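Protein STN1 (Saccharomyces cerevisiae, PDB 3KEY) helps regulate telomere length and protect chromosome ends, inhibiting telomerase loading through CDC13, and is seen here as its C-terminal pair of winged helix-turn-helix modules. Local coordinates at residues V105-Q110 with L178-A183; V138-L143 with W157-D162; S39-L44 with K61-D66; G75-K80 with F87-L92. All coordinates share one frame; numbering follows the deposited sequence.

Interaction 1 (V105-Q110 with L178-A183); sequences VLMKLQ and LEYAAA
In the second winged helix-turn-helix module of Stn1, this contact joins the end of strand 173-180 to the end of helix 90-108: Y180 lays its ring against M107 in the last turn of that helix and Q110 just after it. Q110 supplies the cover: its CG stands over one face of the Y180 ring, 4.1 Å from the centroid and 22° off the normal, a CH-pi contact displaced toward the rim. With CG anti to the backbone N (chi1 -154°), the Q110 chain is extended beyond CG and carries the amide past the rim of the ring, where NE2 is hydrogen-bonded to Y112 OH. M107 comes from another direction. Its CA lies near the ring plane, 3.3 Å from Y180 OH, while its CG is 4.1 Å from Y180 CE2.

In the winged-helix fold this is where the sheet meets the end of a long helix, and the helix ends in a Schellman motif: Q110 has positive phi, and its N bonds M107 O at 2.9 Å. The phenol oxygen is hydrogen-bonded to C111 O just beyond that turn. Replacing Y180 by an alanine would probably strip the aliphatic part of Q110 of its aromatic support and leave C111 O without its phenol partner. Two residues earlier on the strand, L178 CD1 reaches L106 CB at 4.0 Å and M107 CG at 4.2 Å, extending the apolar seam toward L143 of helix 132-149.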
loop_
_atom_site.group_PDB
_atom_site.type_symbol
_atom_site.label_atom_id
_atom_site.label_comp_id
_atom_site.label_asym_id
_atom_site.label_seq_id
_atom_site.Cartn_x
_atom_site.Cartn_y
_atom_site.Cartn_z
ATOM N N VAL A 105 -6.751 -18.055 5.417
ATOM C CA VAL A 105 -6.406 -19.446 5.677
ATOM C C VAL A 105 -5.619 -19.610 6.983
ATOM O O VAL A 105 -5.852 -20.565 7.731
ATOM C CB VAL A 105 -5.600 -20.079 4.507
ATOM C CG1 VAL A 105 -4.238 -19.420 4.373
ATOM C CG2 VAL A 105 -5.430 -21.570 4.753
ATOM N N LEU A 106 -4.703 -18.685 7.268
ATOM C CA LEU A 106 -3.922 -18.765 8.505
ATOM C C LEU A 106 -4.844 -18.733 9.724
ATOM O O LEU A 106 -4.652 -19.488 10.679
ATOM C CB LEU A 106 -2.904 -17.617 8.593
ATOM C CG LEU A 106 -1.682 -17.735 7.669
ATOM C CD1 LEU A 106 -0.805 -16.485 7.785
ATOM C CD2 LEU A 106 -0.883 -18.994 8.037
ATOM N N MET A 107 -5.845 -17.862 9.687
ATOM C CA MET A 107 -6.791 -17.758 10.785
ATOM C C MET A 107 -7.622 -19.037 10.919
ATOM O O MET A 107 -7.844 -19.518 12.026
ATOM C CB MET A 107 -7.712 -16.554 10.580
ATOM C CG MET A 107 -7.014 -15.212 10.728
ATOM S SD MET A 107 -8.185 -13.841 10.650
ATOM C CE MET A 107 -8.626 -13.710 12.336
ATOM N N LYS A 108 -8.068 -19.587 9.792
ATOM C CA LYS A 108 -8.872 -20.810 9.799
ATOM C C LYS A 108 -8.108 -22.014 10.344
ATOM O O LYS A 108 -8.712 -22.980 10.799
ATOM C CB LYS A 108 -9.384 -21.117 8.390
ATOM C CG LYS A 108 -10.491 -20.180 7.914
ATOM C CD LYS A 108 -10.779 -20.387 6.444
ATOM C CE LYS A 108 -11.792 -19.386 5.934
ATOM N NZ LYS A 108 -12.097 -19.647 4.501
ATOM N N LEU A 109 -6.782 -21.950 10.297
ATOM C CA LEU A 109 -5.937 -23.023 10.804
ATOM C C LEU A 109 -5.425 -22.659 12.191
ATOM O O LEU A 109 -4.664 -23.410 12.803
ATOM C CB LEU A 109 -4.746 -23.244 9.866
ATOM C CG LEU A 109 -5.071 -23.828 8.487
ATOM C CD1 LEU A 109 -3.852 -23.726 7.590
ATOM C CD2 LEU A 109 -5.516 -25.279 8.637
ATOM N N GLN A 110 -5.844 -21.493 12.673
ATOM C CA GLN A 110 -5.426 -20.986 13.971
ATOM C C GLN A 110 -3.902 -20.983 14.101
ATOM O O GLN A 110 -3.345 -21.437 15.111
ATOM C CB GLN A 110 -6.055 -21.807 15.107
ATOM C CG GLN A 110 -6.196 -21.005 16.403
ATOM C CD GLN A 110 -7.021 -21.713 17.479
ATOM O OE1 GLN A 110 -7.899 -22.525 17.179
ATOM N NE2 GLN A 110 -6.751 -21.382 18.738
ATOM N N LEU A 178 -0.202 -13.684 14.790
ATOM C CA LEU A 178 -1.633 -13.507 15.003
ATOM C C LEU A 178 -2.022 -14.004 16.394
ATOM O O LEU A 178 -1.582 -15.068 16.832
ATOM C CB LEU A 178 -2.431 -14.277 13.936
ATOM C CG LEU A 178 -2.082 -13.985 12.472
ATOM C CD1 LEU A 178 -2.867 -14.931 11.540
ATOM C CD2 LEU A 178 -2.389 -12.523 12.156
ATOM N N GLU A 179 -2.823 -13.211 17.094
ATOM C CA GLU A 179 -3.302 -13.593 18.416
ATOM C C GLU A 179 -4.822 -13.670 18.274
ATOM O O GLU A 179 -5.452 -12.755 17.736
ATOM C CB GLU A 179 -2.912 -12.551 19.467
ATOM C CG GLU A 179 -3.536 -12.814 20.834
ATOM C CD GLU A 179 -3.087 -11.822 21.903
ATOM O OE1 GLU A 179 -2.954 -10.619 21.593
ATOM O OE2 GLU A 179 -2.886 -12.249 23.059
ATOM N N TYR A 180 -5.405 -14.758 18.754
ATOM C CA TYR A 180 -6.843 -14.965 18.632
ATOM C C TYR A 180 -7.694 -14.575 19.837
ATOM O O TYR A 180 -7.262 -14.681 20.987
ATOM C CB TYR A 180 -7.102 -16.421 18.237
ATOM C CG TYR A 180 -6.450 -16.770 16.917
ATOM C CD1 TYR A 180 -5.175 -17.349 16.869
ATOM C CD2 TYR A 180 -7.070 -16.448 15.714
ATOM C CE1 TYR A 180 -4.535 -17.595 15.642
ATOM C CE2 TYR A 180 -6.443 -16.685 14.487
ATOM C CZ TYR A 180 -5.180 -17.255 14.454
ATOM O OH TYR A 180 -4.570 -17.475 13.235
ATOM N N ALA A 181 -8.913 -14.121 19.554
ATOM C CA ALA A 181 -9.847 -13.699 20.593
ATOM C C ALA A 181 -10.447 -14.888 21.338
ATOM O O ALA A 181 -10.393 -16.027 20.868
ATOM C CB ALA A 181 -10.963 -12.849 19.982
ATOM N N ALA A 182 -11.022 -14.605 22.501
ATOM C CA ALA A 182 -11.635 -15.625 23.348
ATOM C C ALA A 182 -12.705 -16.476 22.651
ATOM O O ALA A 182 -12.651 -17.704 22.703
ATOM C CB ALA A 182 -12.230 -14.961 24.596
ATOM N N ALA A 183 -13.672 -15.822 22.007
ATOM C CA ALA A 183 -14.760 -16.519 21.312
ATOM C C ALA A 183 -14.270 -17.633 20.379
ATOM O O ALA A 183 -14.751 -18.766 20.455
ATOM C CB ALA A 183 -15.607 -15.510 20.527
#

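Interaction 2 (V138-L143 with W157-D162); sequences VFKECL and WWIDLD
Helix 138-143 and strand 157-161 run nearly antiparallel, with 171° between their N-to-C directions and a closest axis approach of 9.6 Å. The CA atoms nearest across the gap pair K140 with I159 and L143 with W157, so successive inward residues of the strand meet helix residues three apart. W157 and I159 both point toward the helix, and W158 between them points away.

L143 sits on the indole of W157. Its CB lies over the centre of the five-membered ring, 3.6 Å from the centroid and only 6° off the normal, which makes this a CH-pi contact squarely on the face. L143 CD1 lies off the rim of the six-membered ring, 3.7 Å from W157 CE3. The W157 ring reaches this position with CG set between the backbone N and the carbonyl carbon (chi1 62°). At the far end of the indole, K140 CG is 3.8 Å from W157 CH2, and the lysine chain crosses the tryptophan side chain at about a right angle before leading away.

I159 fills the next place along the strand mainly through its CD1. This methyl is 3.7 Å from F139 CB, 3.8 Å from K140 CG and 3.9 Å from L143 CD1, so three helix residues converge on one carbon. Behind the helix, C142 packs on F96 and I103 of helix 90-108, while F139 also touches L176 of the neighbouring strand. A helix laid along one face of a small antiparallel sheet in this way is characteristic of a winged helix-turn-helix domain, here the second of the chain.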
loop_
_atom_site.group_PDB
_atom_site.type_symbol
_atom_site.label_atom_id
_atom_site.label_comp_id
_atom_site.label_asym_id
_atom_site.label_seq_id
_atom_site.Cartn_x
_atom_site.Cartn_y
_atom_site.Cartn_z
ATOM N N VAL A 138 0.857 -3.824 2.494
ATOM C CA VAL A 138 -0.378 -4.461 2.057
ATOM C C VAL A 138 -0.948 -5.318 3.198
ATOM O O VAL A 138 -2.142 -5.237 3.509
ATOM C CB VAL A 138 -0.157 -5.332 0.791
ATOM C CG1 VAL A 138 -1.430 -6.124 0.466
ATOM C CG2 VAL A 138 0.207 -4.430 -0.388
ATOM N N PHE A 139 -0.094 -6.113 3.837
ATOM C CA PHE A 139 -0.553 -6.959 4.937
ATOM C C PHE A 139 -1.035 -6.149 6.143
ATOM O O PHE A 139 -2.018 -6.528 6.782
ATOM C CB PHE A 139 0.534 -7.968 5.352
ATOM C CG PHE A 139 0.528 -9.231 4.517
ATOM C CD1 PHE A 139 1.181 -9.276 3.288
ATOM C CD2 PHE A 139 -0.188 -10.353 4.937
ATOM C CE1 PHE A 139 1.121 -10.420 2.484
ATOM C CE2 PHE A 139 -0.258 -11.503 4.146
ATOM C CZ PHE A 139 0.397 -11.537 2.914
ATOM N N LYS A 140 -0.369 -5.034 6.448
ATOM C CA LYS A 140 -0.811 -4.197 7.562
ATOM C C LYS A 140 -2.254 -3.723 7.333
ATOM O O LYS A 140 -3.096 -3.802 8.234
ATOM C CB LYS A 140 0.113 -2.983 7.737
ATOM C CG LYS A 140 1.407 -3.291 8.488
ATOM C CD LYS A 140 2.278 -2.048 8.671
ATOM C CE LYS A 140 3.487 -2.348 9.565
ATOM N NZ LYS A 140 4.370 -1.148 9.717
ATOM N N GLU A 141 -2.535 -3.230 6.129
ATOM C CA GLU A 141 -3.877 -2.761 5.794
ATOM C C GLU A 141 -4.924 -3.880 5.864
ATOM O O GLU A 141 -6.020 -3.681 6.389
ATOM C CB GLU A 141 -3.896 -2.143 4.397
ATOM C CG GLU A 141 -4.018 -0.644 4.403
ATOM C CD GLU A 141 -5.060 -0.153 5.404
ATOM O OE1 GLU A 141 -6.261 -0.526 5.302
ATOM O OE2 GLU A 141 -4.668 0.606 6.300
ATOM N N CYS A 142 -4.598 -5.046 5.319
ATOM C CA CYS A 142 -5.528 -6.168 5.363
ATOM C C CYS A 142 -5.767 -6.613 6.802
ATOM O O CYS A 142 -6.904 -6.858 7.199
ATOM C CB CYS A 142 -4.995 -7.341 4.545
ATOM S SG CYS A 142 -4.953 -7.002 2.786
ATOM N N LEU A 143 -4.698 -6.712 7.585
ATOM C CA LEU A 143 -4.832 -7.133 8.977
ATOM C C LEU A 143 -5.661 -6.127 9.763
ATOM O O LEU A 143 -6.465 -6.504 10.618
ATOM C CB LEU A 143 -3.444 -7.323 9.611
ATOM C CG LEU A 143 -2.740 -8.602 9.127
ATOM C CD1 LEU A 143 -1.262 -8.608 9.498
ATOM C CD2 LEU A 143 -3.454 -9.812 9.743
ATOM N N TRP A 157 -2.367 -8.445 16.133
ATOM C CA TRP A 157 -1.463 -8.895 15.076
ATOM C C TRP A 157 -0.181 -8.071 15.067
ATOM O O TRP A 157 -0.170 -6.931 15.516
ATOM C CB TRP A 157 -2.125 -8.791 13.690
ATOM C CG TRP A 157 -2.518 -7.396 13.284
ATOM C CD1 TRP A 157 -3.744 -6.809 13.442
ATOM C CD2 TRP A 157 -1.671 -6.401 12.688
ATOM N NE1 TRP A 157 -3.711 -5.512 12.984
ATOM C CE2 TRP A 157 -2.455 -5.236 12.517
ATOM C CE3 TRP A 157 -0.326 -6.383 12.285
ATOM C CZ2 TRP A 157 -1.933 -4.053 11.958
ATOM C CZ3 TRP A 157 0.195 -5.210 11.731
ATOM C CH2 TRP A 157 -0.614 -4.061 11.573
ATOM N N TRP A 158 0.893 -8.665 14.560
ATOM C CA TRP A 158 2.183 -7.990 14.439
ATOM C C TRP A 158 2.862 -8.543 13.189
ATOM O O TRP A 158 2.601 -9.678 12.781
ATOM C CB TRP A 158 3.097 -8.293 15.634
ATOM C CG TRP A 158 2.566 -7.892 16.977
ATOM C CD1 TRP A 158 2.885 -6.767 17.687
ATOM C CD2 TRP A 158 1.657 -8.641 17.791
ATOM N NE1 TRP A 158 2.232 -6.773 18.903
ATOM C CE2 TRP A 158 1.471 -7.912 18.992
ATOM C CE3 TRP A 158 0.978 -9.858 17.625
ATOM C CZ2 TRP A 158 0.638 -8.362 20.024
ATOM C CZ3 TRP A 158 0.147 -10.309 18.653
ATOM C CH2 TRP A 158 -0.014 -9.557 19.841
ATOM N N ILE A 159 3.731 -7.741 12.589
ATOM C CA ILE A 159 4.481 -8.179 11.428
ATOM C C ILE A 159 5.963 -7.942 11.703
ATOM O O ILE A 159 6.364 -6.819 12.014
ATOM C CB ILE A 159 4.078 -7.409 10.151
ATOM C CG1 ILE A 159 2.613 -7.698 9.811
ATOM C CG2 ILE A 159 4.998 -7.808 8.986
ATOM C CD1 ILE A 159 2.139 -7.014 8.527
ATOM N N ASP A 160 6.760 -9.007 11.614
ATOM C CA ASP A 160 8.209 -8.924 11.812
ATOM C C ASP A 160 8.917 -9.101 10.477
ATOM O O ASP A 160 8.364 -9.683 9.544
ATOM C CB ASP A 160 8.714 -10.030 12.743
ATOM C CG ASP A 160 8.464 -9.732 14.203
ATOM O OD1 ASP A 160 8.079 -8.594 14.527
ATOM O OD2 ASP A 160 8.665 -10.642 15.030
ATOM N N LEU A 161 10.145 -8.605 10.386
ATOM C CA LEU A 161 10.924 -8.773 9.167
ATOM C C LEU A 161 11.818 -9.987 9.384
ATOM O O LEU A 161 12.417 -10.137 10.452
ATOM C CB LEU A 161 11.787 -7.542 8.886
ATOM C CG LEU A 161 11.072 -6.252 8.488
ATOM C CD1 LEU A 161 12.111 -5.216 8.075
ATOM C CD2 LEU A 161 10.113 -6.515 7.342
ATOM N N ASP A 162 11.903 -10.858 8.382
ATOM C CA ASP A 162 12.729 -12.052 8.494
ATOM C C ASP A 162 14.069 -11.884 7.790
ATOM O O ASP A 162 14.863 -12.821 7.725
ATOM C CB ASP A 162 11.992 -13.268 7.925
ATOM C CG ASP A 162 10.691 -13.546 8.648
ATOM O OD1 ASP A 162 10.529 -13.074 9.791
ATOM O OD2 ASP A 162 9.827 -14.247 8.073
#

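Interaction 3 (S39-L44 with K61-D66); sequences SLASFL and KEAFRD
A63 CB is the point where two leucines from the facing helix converge: L40 CD1 lies 3.7 Å from it and L44 CD1 3.8 Å. The two methyls also reach the backbone around that alanine, L40 CD1 approaching A63 O at 3.5 Å and L44 CD1 approaching A63 N at 3.7 Å. Between the leucines in sequence, A41 faces A63, their CA atoms 5.6 Å apart. The short side chains at this point are consistent with the close approach of the axes of segments 39-44 and 61-66, 8.5 Å at an angle of 111°. These steeply crossing segments belong to helices 31-47 and 56-73 of the first winged helix-turn-helix module. With CG anti to the carbonyl carbon (chi1 -64°), L44 extends its CD1 past A63 to the aliphatic CG of E62. Farther along, L44 also packs on L59, and L40 on L67, so the apolar strip continues along helix 56-73 beyond both ends of segment 61-66. F64, directed away from segment 39-44, packs on V33 and V37, which lie earlier in helix 31-47, and meets the ring of Y28 edge-to-face.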
loop_
_atom_site.group_PDB
_atom_site.type_symbol
_atom_site.label_atom_id
_atom_site.label_comp_id
_atom_site.label_asym_id
_atom_site.label_seq_id
_atom_site.Cartn_x
_atom_site.Cartn_y
_atom_site.Cartn_z
ATOM N N SER A 39 -1.837 18.174 1.581
ATOM C CA SER A 39 -1.249 17.954 2.898
ATOM C C SER A 39 0.269 17.752 2.796
ATOM O O SER A 39 1.041 18.354 3.553
ATOM C CB SER A 39 -1.903 16.736 3.568
ATOM O OG SER A 39 -1.293 16.450 4.817
ATOM N N LEU A 40 0.698 16.918 1.849
ATOM C CA LEU A 40 2.124 16.649 1.653
ATOM C C LEU A 40 2.842 17.904 1.150
ATOM O O LEU A 40 3.998 18.160 1.499
ATOM C CB LEU A 40 2.317 15.518 0.629
ATOM C CG LEU A 40 3.530 14.583 0.745
ATOM C CD1 LEU A 40 3.709 13.823 -0.571
ATOM C CD2 LEU A 40 4.784 15.356 1.062
ATOM N N ALA A 41 2.157 18.676 0.315
ATOM C CA ALA A 41 2.747 19.887 -0.238
ATOM C C ALA A 41 3.083 20.887 0.867
ATOM O O ALA A 41 4.115 21.574 0.800
ATOM C CB ALA A 41 1.801 20.521 -1.263
ATOM N N SER A 42 2.228 20.966 1.886
ATOM C CA SER A 42 2.487 21.903 2.977
ATOM C C SER A 42 3.749 21.455 3.713
ATOM O O SER A 42 4.483 22.279 4.250
ATOM C CB SER A 42 1.290 21.994 3.932
ATOM O OG SER A 42 1.328 20.988 4.919
ATOM N N PHE A 43 4.011 20.149 3.727
ATOM C CA PHE A 43 5.222 19.650 4.362
ATOM C C PHE A 43 6.420 20.048 3.498
ATOM O O PHE A 43 7.451 20.489 4.017
ATOM C CB PHE A 43 5.181 18.125 4.523
ATOM C CG PHE A 43 6.497 17.523 4.969
ATOM C CD1 PHE A 43 7.325 16.864 4.057
ATOM C CD2 PHE A 43 6.923 17.645 6.289
ATOM C CE1 PHE A 43 8.561 16.337 4.457
ATOM C CE2 PHE A 43 8.156 17.123 6.701
ATOM C CZ PHE A 43 8.976 16.467 5.780
ATOM N N LEU A 44 6.284 19.907 2.179
ATOM C CA LEU A 44 7.377 20.261 1.272
ATOM C C LEU A 44 7.700 21.757 1.348
ATOM O O LEU A 44 8.862 22.154 1.230
ATOM C CB LEU A 44 7.041 19.870 -0.182
ATOM C CG LEU A 44 6.874 18.373 -0.488
ATOM C CD1 LEU A 44 6.666 18.182 -1.986
ATOM C CD2 LEU A 44 8.104 17.599 -0.022
ATOM N N LYS A 61 2.511 19.449 -7.259
ATOM C CA LYS A 61 2.847 18.555 -8.354
ATOM C C LYS A 61 4.069 17.717 -7.985
ATOM O O LYS A 61 4.168 16.555 -8.369
ATOM C CB LYS A 61 3.066 19.363 -9.632
ATOM C CG LYS A 61 1.747 19.905 -10.166
ATOM C CD LYS A 61 1.902 20.836 -11.348
ATOM C CE LYS A 61 0.523 21.268 -11.851
ATOM N NZ LYS A 61 0.616 22.203 -13.008
ATOM N N GLU A 62 4.981 18.297 -7.208
ATOM C CA GLU A 62 6.167 17.573 -6.762
ATOM C C GLU A 62 5.768 16.531 -5.703
ATOM O O GLU A 62 6.339 15.435 -5.645
ATOM C CB GLU A 62 7.191 18.552 -6.182
ATOM C CG GLU A 62 8.381 17.895 -5.513
ATOM C CD GLU A 62 9.437 18.903 -5.065
ATOM O OE1 GLU A 62 10.357 18.502 -4.319
ATOM O OE2 GLU A 62 9.354 20.090 -5.464
ATOM N N ALA A 63 4.783 16.872 -4.875
ATOM C CA ALA A 63 4.313 15.958 -3.835
ATOM C C ALA A 63 3.643 14.750 -4.477
ATOM O O ALA A 63 3.873 13.609 -4.073
ATOM C CB ALA A 63 3.320 16.667 -2.903
ATOM N N PHE A 64 2.804 15.022 -5.473
ATOM C CA PHE A 64 2.075 13.986 -6.188
ATOM C C PHE A 64 3.044 13.021 -6.869
ATOM O O PHE A 64 2.853 11.809 -6.828
ATOM C CB PHE A 64 1.162 14.637 -7.222
ATOM C CG PHE A 64 0.439 13.660 -8.098
ATOM C CD1 PHE A 64 -0.486 12.774 -7.562
ATOM C CD2 PHE A 64 0.670 13.642 -9.470
ATOM C CE1 PHE A 64 -1.175 11.885 -8.380
ATOM C CE2 PHE A 64 -0.017 12.754 -10.298
ATOM C CZ PHE A 64 -0.942 11.874 -9.748
ATOM N N ARG A 65 4.083 13.568 -7.490
ATOM C CA ARG A 65 5.079 12.752 -8.165
ATOM C C ARG A 65 5.838 11.892 -7.161
ATOM O O ARG A 65 6.153 10.735 -7.442
ATOM C CB ARG A 65 6.064 13.643 -8.917
ATOM C CG ARG A 65 7.224 12.889 -9.565
ATOM C CD ARG A 65 8.543 13.597 -9.278
ATOM N NE ARG A 65 8.493 15.008 -9.663
ATOM C CZ ARG A 65 9.289 15.952 -9.166
ATOM N NH1 ARG A 65 10.209 15.641 -8.257
ATOM N NH2 ARG A 65 9.154 17.213 -9.564
ATOM N N ASP A 66 6.141 12.458 -5.994
ATOM C CA ASP A 66 6.864 11.715 -4.966
ATOM C C ASP A 66 6.027 10.535 -4.479
ATOM O O ASP A 66 6.535 9.423 -4.328
ATOM C CB ASP A 66 7.221 12.621 -3.777
ATOM C CG ASP A 66 8.297 13.644 -4.116
ATOM O OD1 ASP A 66 8.629 14.470 -3.236
ATOM O OD2 ASP A 66 8.814 13.625 -5.257
#

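Interaction 4 (G75-K80 with F87-L92); sequences GLIGLK and FDLLPL
G78 O accepts the shortest polar bond of this contact, from D88 N at 2.6 Å with an N-H...O angle of 168°, in the hairpin of strands 78-81 and 86-88 that forms the wing of the first winged helix-turn-helix module. The donor is tilted 27° from the carbonyl plane, and F87 CA adds a CA-H...O contact to the same oxygen. The return bond of this antiparallel hydrogen-bonded pair, G78 N to D88 O, is weak at 3.3 Å. L79 and F87 form the adjoining non-hydrogen-bonded pair.

F87 puts its ring among apolar branches, with G78 O at the ring edge. L79 CD1 comes to 3.7 Å from F87 CE2, and I77 CD1 to 4.0 Å from F87 CD2; both approach obliquely. Beyond these strands, F87 and I77 both rest on V72 of helix 56-73. A serine in place of F87 would probably open a gap between the wing and that helix and leave the ends of I77 and L79 without their shared aromatic neighbour.

After the strand the chain enters helix 90-108, whose first residues approach L76 and I77. I77 CG2 lies 4.2 Å from L92 CB, the two side chains lying side by side and pointing the same way. D88 caps this helix start: its CG is anti to the backbone N (chi1 -177°), and OD1 accepts from L90 N at 3.1 Å, met from above the carboxylate plane. A water donates to the same D88 OD1 at 2.9 Å and weakly accepts from K80 NZ, whose salt bridge is to E21 OE2.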
loop_
_atom_site.group_PDB
_atom_site.type_symbol
_atom_site.label_atom_id
_atom_site.label_comp_id
_atom_site.label_asym_id
_atom_site.label_seq_id
_atom_site.Cartn_x
_atom_site.Cartn_y
_atom_site.Cartn_z
ATOM N N GLY A 75 6.873 -1.465 -6.093
ATOM C CA GLY A 75 6.226 -2.453 -6.938
ATOM C C GLY A 75 4.735 -2.579 -6.704
ATOM O O GLY A 75 4.101 -3.504 -7.215
ATOM N N LEU A 76 4.161 -1.651 -5.939
ATOM C CA LEU A 76 2.730 -1.700 -5.635
ATOM C C LEU A 76 1.857 -1.383 -6.857
ATOM O O LEU A 76 0.743 -1.901 -7.003
ATOM C CB LEU A 76 2.418 -0.769 -4.460
ATOM C CG LEU A 76 3.039 -1.282 -3.148
ATOM C CD1 LEU A 76 2.789 -0.299 -2.011
ATOM C CD2 LEU A 76 2.447 -2.655 -2.807
ATOM N N ILE A 77 2.360 -0.518 -7.727
ATOM C CA ILE A 77 1.662 -0.208 -8.968
ATOM C C ILE A 77 2.737 -0.086 -10.028
ATOM O O ILE A 77 3.898 0.191 -9.728
ATOM C CB ILE A 77 0.867 1.131 -8.934
ATOM C CG1 ILE A 77 1.818 2.293 -8.651
ATOM C CG2 ILE A 77 -0.279 1.033 -7.941
ATOM C CD1 ILE A 77 1.158 3.655 -8.760
ATOM N N GLY A 78 2.353 -0.304 -11.274
ATOM C CA GLY A 78 3.324 -0.173 -12.334
ATOM C C GLY A 78 2.889 0.875 -13.312
ATOM O O GLY A 78 1.699 1.264 -13.362
ATOM N N LEU A 79 3.869 1.344 -14.076
ATOM C CA LEU A 79 3.627 2.323 -15.122
ATOM C C LEU A 79 3.371 1.434 -16.322
ATOM O O LEU A 79 4.326 0.919 -16.914
ATOM C CB LEU A 79 4.887 3.164 -15.345
ATOM C CG LEU A 79 4.777 4.365 -16.274
ATOM C CD1 LEU A 79 3.699 5.329 -15.809
ATOM C CD2 LEU A 79 6.148 5.000 -16.256
ATOM N N LYS A 80 2.113 1.188 -16.661
ATOM C CA LYS A 80 1.908 0.312 -17.797
ATOM C C LYS A 80 2.286 0.959 -19.130
ATOM O O LYS A 80 2.659 0.275 -20.089
ATOM C CB LYS A 80 0.471 -0.183 -17.879
ATOM C CG LYS A 80 -0.503 0.846 -18.365
ATOM C CD LYS A 80 -1.517 0.187 -19.253
ATOM C CE LYS A 80 -2.251 -0.847 -18.437
ATOM N NZ LYS A 80 -3.138 -1.627 -19.295
ATOM N N PHE A 87 -0.998 4.256 -15.271
ATOM C CA PHE A 87 -0.593 3.292 -14.253
ATOM C C PHE A 87 -1.449 2.043 -14.264
ATOM O O PHE A 87 -2.653 2.096 -14.506
ATOM C CB PHE A 87 -0.645 3.925 -12.854
ATOM C CG PHE A 87 0.235 5.125 -12.708
ATOM C CD1 PHE A 87 -0.287 6.409 -12.842
ATOM C CD2 PHE A 87 1.600 4.974 -12.482
ATOM C CE1 PHE A 87 0.536 7.524 -12.758
ATOM C CE2 PHE A 87 2.434 6.085 -12.397
ATOM C CZ PHE A 87 1.902 7.364 -12.535
ATOM N N ASP A 88 -0.800 0.916 -14.006
ATOM C CA ASP A 88 -1.459 -0.380 -13.944
ATOM C C ASP A 88 -1.813 -0.574 -12.468
ATOM O O ASP A 88 -0.932 -0.527 -11.608
ATOM C CB ASP A 88 -0.479 -1.466 -14.403
ATOM C CG ASP A 88 -1.099 -2.849 -14.434
ATOM O OD1 ASP A 88 -2.318 -2.983 -14.193
ATOM O OD2 ASP A 88 -0.356 -3.810 -14.711
ATOM N N LEU A 89 -3.092 -0.779 -12.176
ATOM C CA LEU A 89 -3.516 -0.958 -10.797
ATOM C C LEU A 89 -3.684 -2.440 -10.415
ATOM O O LEU A 89 -3.901 -2.773 -9.241
ATOM C CB LEU A 89 -4.827 -0.201 -10.567
ATOM C CG LEU A 89 -4.814 1.294 -10.901
ATOM C CD1 LEU A 89 -6.177 1.900 -10.571
ATOM C CD2 LEU A 89 -3.712 1.999 -10.121
ATOM N N LEU A 90 -3.564 -3.325 -11.402
ATOM C CA LEU A 90 -3.726 -4.759 -11.155
ATOM C C LEU A 90 -2.729 -5.352 -10.162
ATOM O O LEU A 90 -3.075 -6.245 -9.391
ATOM C CB LEU A 90 -3.663 -5.536 -12.469
ATOM C CG LEU A 90 -4.852 -5.327 -13.408
ATOM C CD1 LEU A 90 -4.698 -6.224 -14.638
ATOM C CD2 LEU A 90 -6.144 -5.651 -12.673
ATOM N N PRO A 91 -1.473 -4.882 -10.177
ATOM C CA PRO A 91 -0.506 -5.435 -9.221
ATOM C C PRO A 91 -0.999 -5.229 -7.783
ATOM O O PRO A 91 -0.948 -6.139 -6.939
ATOM C CB PRO A 91 0.753 -4.623 -9.501
ATOM C CG PRO A 91 0.653 -4.367 -10.989
ATOM C CD PRO A 91 -0.808 -4.006 -11.161
ATOM N N LEU A 92 -1.477 -4.011 -7.527
ATOM C CA LEU A 92 -1.972 -3.617 -6.214
ATOM C C LEU A 92 -3.173 -4.446 -5.780
ATOM O O LEU A 92 -3.222 -4.971 -4.658
ATOM C CB LEU A 92 -2.355 -2.133 -6.226
ATOM C CG LEU A 92 -2.900 -1.558 -4.916
ATOM C CD1 LEU A 92 -1.900 -1.805 -3.795
ATOM C CD2 LEU A 92 -3.170 -0.067 -5.080
HETATM O O HOH W 1 -4.156 -2.991 -16.397
#

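Interactions 3 and 1 lie on opposite sides of the chain's centre, 40 Å apart between centres, one in each winged helix-turn-helix module. Interactions 1 and 2 belong to the second module and share its sheet, in which strands 154-161 and 173-180 are neighbours; they join where L178 CD2 meets L143 CD2 at 3.8 Å. Interaction 4 is tied to both modules: helix 90-108 runs from interaction 4 to interaction 1, with about 17 Å between their nearest atoms. It also touches interaction 2 directly, through L76 CD2 and V138 CG2 at 3.7 Å. Interaction 3 approaches interaction 4 to about 5 Å at nearest atoms without touching, helix 56-73 leading into strand 78-81.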